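Local atomic coordinates of uric acid degradation bifunctional protein PucL (Bacillus subtilis, PDB entry 6A4M), a protein that catalyses, as a urate oxidase, the oxidation of uric acid by molecular oxygen, and is named bifunctional for a further decarboxylase step of urate degradation. Residues L76-G81 with L88-H93; R94-Y99 with N151-T156. All coordinates share one frame; numbering follows the deposited sequence.

Contact 1. Residues L76-G81 with L88-H93; sequences LASYEG and LHYVAH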
loop_
_atom_site.group_PDB
_atom_site.type_symbol
_atom_site.label_atom_id
_atom_site.label_comp_id
_atom_site.label_asym_id
_atom_site.label_seq_id
_atom_site.Cartn_x
_atom_site.Cartn_y
_atom_site.Cartn_z
ATOM N N LEU A 76 14.595 1.937 -13.100
ATOM C CA LEU A 76 13.537 2.917 -12.809
ATOM C C LEU A 76 13.486 4.021 -13.878
ATOM O O LEU A 76 12.408 4.540 -14.174
ATOM C CB LEU A 76 13.701 3.533 -11.411
ATOM C CG LEU A 76 12.578 4.474 -10.944
ATOM C CD1 LEU A 76 11.223 3.782 -10.895
ATOM C CD2 LEU A 76 12.910 5.055 -9.583
ATOM N N ALA A 77 14.643 4.371 -14.444
ATOM C CA ALA A 77 14.718 5.328 -15.557
ATOM C C ALA A 77 14.119 4.785 -16.864
ATOM O O ALA A 77 13.391 5.501 -17.548
ATOM C CB ALA A 77 16.155 5.787 -15.783
ATOM N N SER A 78 14.421 3.531 -17.204
ATOM C CA SER A 78 13.929 2.930 -18.454
ATOM C C SER A 78 12.502 2.367 -18.364
ATOM O O SER A 78 11.884 2.105 -19.397
ATOM C CB SER A 78 14.893 1.844 -18.946
ATOM O OG SER A 78 15.013 0.798 -18.004
ATOM N N TYR A 79 11.989 2.181 -17.146
ATOM C CA TYR A 79 10.643 1.621 -16.918
ATOM C C TYR A 79 9.543 2.544 -17.447
ATOM O O TYR A 79 9.475 3.706 -17.055
ATOM C CB TYR A 79 10.437 1.365 -15.421
ATOM C CG TYR A 79 9.046 0.932 -15.021
ATOM C CD1 TYR A 79 8.507 -0.268 -15.483
ATOM C CD2 TYR A 79 8.275 1.707 -14.145
ATOM C CE1 TYR A 79 7.237 -0.677 -15.104
ATOM C CE2 TYR A 79 7.003 1.307 -13.761
ATOM C CZ TYR A 79 6.491 0.113 -14.239
ATOM O OH TYR A 79 5.232 -0.286 -13.868
ATOM N N GLU A 80 8.688 2.012 -18.322
ATOM C CA GLU A 80 7.647 2.797 -19.006
ATOM C C GLU A 80 6.215 2.520 -18.523
ATOM O O GLU A 80 5.256 2.908 -19.196
ATOM C CB GLU A 80 7.735 2.569 -20.519
ATOM C CG GLU A 80 9.130 2.790 -21.083
ATOM C CD GLU A 80 9.180 2.897 -22.596
ATOM O OE1 GLU A 80 8.136 3.136 -23.240
ATOM O OE2 GLU A 80 10.291 2.757 -23.146
ATOM N N GLY A 81 6.074 1.870 -17.364
ATOM C CA GLY A 81 4.768 1.596 -16.759
ATOM C C GLY A 81 4.363 2.656 -15.746
ATOM O O GLY A 81 5.059 3.663 -15.572
ATOM N N LEU A 88 8.596 -3.571 -10.133
ATOM C CA LEU A 88 9.213 -4.744 -9.505
ATOM C C LEU A 88 9.209 -5.949 -10.450
ATOM O O LEU A 88 10.202 -6.664 -10.536
ATOM C CB LEU A 88 8.509 -5.098 -8.184
ATOM C CG LEU A 88 8.557 -4.061 -7.053
ATOM C CD1 LEU A 88 7.887 -4.626 -5.809
ATOM C CD2 LEU A 88 9.976 -3.608 -6.740
ATOM N N HIS A 89 8.090 -6.155 -11.148
ATOM C CA HIS A 89 7.962 -7.202 -12.175
ATOM C C HIS A 89 8.989 -7.034 -13.300
ATOM O O HIS A 89 9.626 -8.005 -13.713
ATOM C CB HIS A 89 6.535 -7.203 -12.737
ATOM C CG HIS A 89 6.292 -8.225 -13.803
ATOM N ND1 HIS A 89 6.135 -7.889 -15.130
ATOM C CD2 HIS A 89 6.162 -9.569 -13.739
ATOM C CE1 HIS A 89 5.921 -8.984 -15.837
ATOM N NE2 HIS A 89 5.931 -10.018 -15.016
ATOM N N TYR A 90 9.138 -5.798 -13.774
ATOM C CA TYR A 90 10.169 -5.433 -14.752
ATOM C C TYR A 90 11.553 -5.831 -14.237
ATOM O O TYR A 90 12.227 -6.660 -14.847
ATOM C CB TYR A 90 10.089 -3.924 -15.034
ATOM C CG TYR A 90 11.109 -3.338 -15.994
ATOM C CD1 TYR A 90 11.476 -3.999 -17.171
ATOM C CD2 TYR A 90 11.672 -2.084 -15.747
ATOM C CE1 TYR A 90 12.392 -3.437 -18.057
ATOM C CE2 TYR A 90 12.586 -1.519 -16.627
ATOM C CZ TYR A 90 12.942 -2.193 -17.781
ATOM O OH TYR A 90 13.857 -1.622 -18.639
ATOM N N VAL A 91 11.927 -5.284 -13.082
ATOM C CA VAL A 91 13.244 -5.526 -12.470
ATOM C C VAL A 91 13.483 -7.022 -12.197
ATOM O O VAL A 91 14.579 -7.528 -12.454
ATOM C CB VAL A 91 13.436 -4.674 -11.178
ATOM C CG1 VAL A 91 14.701 -5.062 -10.418
ATOM C CG2 VAL A 91 13.487 -3.192 -11.520
ATOM N N ALA A 92 12.460 -7.721 -11.702
ATOM C CA ALA A 92 12.560 -9.159 -11.408
ATOM C C ALA A 92 12.902 -9.962 -12.659
ATOM O O ALA A 92 13.862 -10.733 -12.661
ATOM C CB ALA A 92 11.266 -9.678 -10.799
ATOM N N HIS A 93 12.106 -9.766 -13.712
ATOM C CA HIS A 93 12.327 -10.419 -15.012
ATOM C C HIS A 93 13.712 -10.122 -15.594
ATOM O O HIS A 93 14.421 -11.041 -16.014
ATOM C CB HIS A 93 11.243 -10.018 -16.025
ATOM C CG HIS A 93 10.039 -10.908 -16.004
ATOM N ND1 HIS A 93 9.755 -11.797 -17.018
ATOM C CD2 HIS A 93 9.055 -11.058 -15.086
ATOM C CE1 HIS A 93 8.645 -12.451 -16.729
ATOM N NE2 HIS A 93 8.200 -12.023 -15.561
#
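Both tyrosines that meet here, Y79 and Y90, hold CG opposite their own backbone N (chi1 174° and 178°), whereas S78 turns OG into the position between its backbone N and carbonyl carbon. The CB of Y90 points at the 76-81 segment, so the extended torsion carries its ring straight across, with the hydroxyl ending beside S78. There S78 OG and Y90 OH form a hydrogen bond of 2.8 Å, and either oxygen could be the donor. OG lies in the plane of the Y90 ring at its edge, which is where a phenol hydroxyl normally bonds. The same OG has a weak hydrogen bond to H75 O, one turn back in its helix, a second and weaker hold that is consistent with the observed rotation of the serine side chain.

The apolar half is the pair of rings. The Y79 and Y90 rings run past each other in opposite directions, with planes at 27° and centroids 5.8 Å apart; such a slid arrangement gives little overlap and is not a full stack. Contact is made instead at Y79 CD1, 3.7 Å from Y90 CD2, and at Y79 CB, also 3.7 Å from that carbon. The Y79 ring is further placed by its own chain: G81 N sits 3.5 Å above its plane over the centre, and Y79 OH makes a weak hydrogen bond to T83 O.

Y79 is the first residue to leave helical geometry after helix 64-78, so the contact joins the C-terminal end of that helix to helix 84-98, across the turn between them. H75 adds a ring against Y90, R12 of strand 3-13 bonds L76 O, and L88, V91 and A92 rest on L107 of strand 104-121, anchoring the second helix to the sheet.

Contact 2. Residues R94-Y99 with N151-T156; sequences RFLDTY and NTITIT
L96 and I153 form the close-packed part of this contact, both sending CB toward the opposite segment. L96 CD1 lies 3.6 Å from I153 CG2 and 4.0 Å from I153 CG1, so one methyl of the leucine meets the fork of the isoleucine. With CG1 anti to its carbonyl carbon (chi1 -65°) and chi2 extended, I153 sets CG2 against L96 CD1 and leads CD1 on to the D97 carboxylate, passing L96 CB. I153 CD1 lies 4.1 Å from L96 CB.

The outer side is looser and polar. D97 is solvent-exposed and brings only its carboxylate to the strand, with OD1 next to I153 CD1 in a van der Waals contact. D97 OD2 pairs with R94 NH1 in a salt bridge of 3.2 Å, one turn back on the same helix. Near the helix end T98 OG1 bonds R94 O at 2.7 Å, arriving 19° out of the carbonyl plane.

The last turn of helix 84-98 thus lies against the start of strand 153-169. R148 of the adjoining strand 139-148 bonds L96 O, while L96 also touches I105 of strand 104-121, and F95 stacks on F71 of helix 64-78.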
loop_
_atom_site.group_PDB
_atom_site.type_symbol
_atom_site.label_atom_id
_atom_site.label_comp_id
_atom_site.label_asym_id
_atom_site.label_seq_id
_atom_site.Cartn_x
_atom_site.Cartn_y
_atom_site.Cartn_z
ATOM N N ARG A 94 14.091 -8.844 -15.599
ATOM C CA ARG A 94 15.373 -8.420 -16.164
ATOM C C ARG A 94 16.586 -8.918 -15.371
ATOM O O ARG A 94 17.632 -9.175 -15.967
ATOM C CB ARG A 94 15.431 -6.889 -16.331
ATOM C CG ARG A 94 14.378 -6.278 -17.264
ATOM C CD ARG A 94 14.166 -7.058 -18.555
ATOM N NE ARG A 94 15.429 -7.242 -19.271
ATOM C CZ ARG A 94 15.701 -8.215 -20.145
ATOM N NH1 ARG A 94 14.799 -9.144 -20.464
ATOM N NH2 ARG A 94 16.902 -8.251 -20.718
ATOM N N PHE A 95 16.448 -9.050 -14.049
ATOM C CA PHE A 95 17.497 -9.667 -13.212
ATOM C C PHE A 95 17.710 -11.139 -13.578
ATOM O O PHE A 95 18.841 -11.577 -13.773
ATOM C CB PHE A 95 17.170 -9.567 -11.708
ATOM C CG PHE A 95 17.848 -8.424 -10.997
ATOM C CD1 PHE A 95 19.238 -8.328 -10.971
ATOM C CD2 PHE A 95 17.102 -7.469 -10.308
ATOM C CE1 PHE A 95 19.867 -7.289 -10.303
ATOM C CE2 PHE A 95 17.727 -6.427 -9.635
ATOM C CZ PHE A 95 19.111 -6.337 -9.633
ATOM N N LEU A 96 16.616 -11.893 -13.656
ATOM C CA LEU A 96 16.679 -13.316 -13.999
ATOM C C LEU A 96 17.155 -13.555 -15.439
ATOM O O LEU A 96 17.912 -14.494 -15.688
ATOM C CB LEU A 96 15.322 -13.988 -13.767
ATOM C CG LEU A 96 14.864 -14.058 -12.303
ATOM C CD1 LEU A 96 13.376 -14.364 -12.211
ATOM C CD2 LEU A 96 15.670 -15.085 -11.516
ATOM N N ASP A 97 16.726 -12.703 -16.372
ATOM C CA ASP A 97 17.125 -12.826 -17.779
ATOM C C ASP A 97 18.582 -12.443 -18.073
ATOM O O ASP A 97 19.148 -12.941 -19.048
ATOM C CB ASP A 97 16.190 -12.010 -18.687
ATOM C CG ASP A 97 14.796 -12.623 -18.814
ATOM O OD1 ASP A 97 14.613 -13.819 -18.509
ATOM O OD2 ASP A 97 13.875 -11.897 -19.243
ATOM N N THR A 98 19.186 -11.573 -17.255
ATOM C CA THR A 98 20.576 -11.116 -17.486
ATOM C C THR A 98 21.648 -11.704 -16.547
ATOM O O THR A 98 22.839 -11.535 -16.810
ATOM C CB THR A 98 20.677 -9.573 -17.473
ATOM O OG1 THR A 98 20.302 -9.062 -16.189
ATOM C CG2 THR A 98 19.781 -8.970 -18.551
ATOM N N TYR A 99 21.234 -12.382 -15.472
ATOM C CA TYR A 99 22.151 -13.072 -14.554
ATOM C C TYR A 99 21.789 -14.562 -14.504
ATOM O O TYR A 99 20.747 -14.933 -13.956
ATOM C CB TYR A 99 22.062 -12.466 -13.151
ATOM C CG TYR A 99 22.564 -11.039 -13.044
ATOM C CD1 TYR A 99 21.739 -9.956 -13.365
ATOM C CD2 TYR A 99 23.862 -10.764 -12.604
ATOM C CE1 TYR A 99 22.194 -8.647 -13.263
ATOM C CE2 TYR A 99 24.327 -9.457 -12.498
ATOM C CZ TYR A 99 23.488 -8.402 -12.827
ATOM O OH TYR A 99 23.941 -7.105 -12.724
ATOM N N ASN A 151 13.121 -22.921 -17.587
ATOM C CA ASN A 151 12.971 -22.461 -18.986
ATOM C C ASN A 151 11.970 -21.287 -19.055
ATOM O O ASN A 151 11.928 -20.563 -20.053
ATOM C CB ASN A 151 12.510 -23.562 -19.965
ATOM C CG ASN A 151 12.692 -23.164 -21.416
ATOM O OD1 ASN A 151 11.728 -23.032 -22.170
ATOM N ND2 ASN A 151 13.936 -22.955 -21.807
ATOM N N THR A 152 11.144 -21.130 -18.016
ATOM C CA THR A 152 10.276 -19.958 -17.854
ATOM C C THR A 152 10.375 -19.400 -16.426
ATOM O O THR A 152 10.775 -20.109 -15.494
ATOM C CB THR A 152 8.806 -20.286 -18.211
ATOM O OG1 THR A 152 7.999 -19.109 -18.080
ATOM C CG2 THR A 152 8.232 -21.403 -17.324
ATOM N N ILE A 153 10.008 -18.129 -16.276
ATOM C CA ILE A 153 10.018 -17.443 -14.983
ATOM C C ILE A 153 8.628 -17.566 -14.350
ATOM O O ILE A 153 7.625 -17.218 -14.978
ATOM C CB ILE A 153 10.431 -15.957 -15.138
ATOM C CG1 ILE A 153 11.884 -15.860 -15.632
ATOM C CG2 ILE A 153 10.275 -15.198 -13.819
ATOM C CD1 ILE A 153 12.225 -14.554 -16.319
ATOM N N THR A 154 8.584 -18.055 -13.110
ATOM C CA THR A 154 7.329 -18.248 -12.371
ATOM C C THR A 154 7.282 -17.316 -11.154
ATOM O O THR A 154 8.295 -17.119 -10.479
ATOM C CB THR A 154 7.119 -19.728 -11.944
ATOM O OG1 THR A 154 5.875 -19.855 -11.245
ATOM C CG2 THR A 154 8.246 -20.252 -11.046
ATOM N N ILE A 155 6.106 -16.739 -10.898
ATOM C CA ILE A 155 5.878 -15.879 -9.738
ATOM C C ILE A 155 5.423 -16.754 -8.567
ATOM O O ILE A 155 4.356 -17.364 -8.629
ATOM C CB ILE A 155 4.807 -14.798 -10.031
ATOM C CG1 ILE A 155 5.179 -13.960 -11.267
ATOM C CG2 ILE A 155 4.578 -13.908 -8.810
ATOM C CD1 ILE A 155 6.525 -13.269 -11.192
ATOM N N THR A 156 6.225 -16.793 -7.504
ATOM C CA THR A 156 5.950 -17.656 -6.331
ATOM C C THR A 156 5.096 -16.929 -5.285
ATOM O O THR A 156 4.236 -17.544 -4.645
ATOM C CB THR A 156 7.225 -18.293 -5.674
ATOM O OG1 THR A 156 7.102 -18.280 -4.244
ATOM C CG2 THR A 156 8.534 -17.592 -6.036
#

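In the fold
Contacts 1 and 2 follow one another along helix 84-98, their centres about 13 Å apart. They meet directly where H93 ND1, at the end of 88-93, comes within 3.8 Å of I153 CD1. Contact 1 ties this helix to the end of helix 64-78, with a sequence gap of only six residues; contact 2 bridges a far longer, strand-rich interval to reach the sheet. Their centres lie about 18 and 25 Å from the chain centre, on the same side of it. Together they describe a helix pair laid on an antiparallel sheet, consistent with the tunnelling fold of uricases.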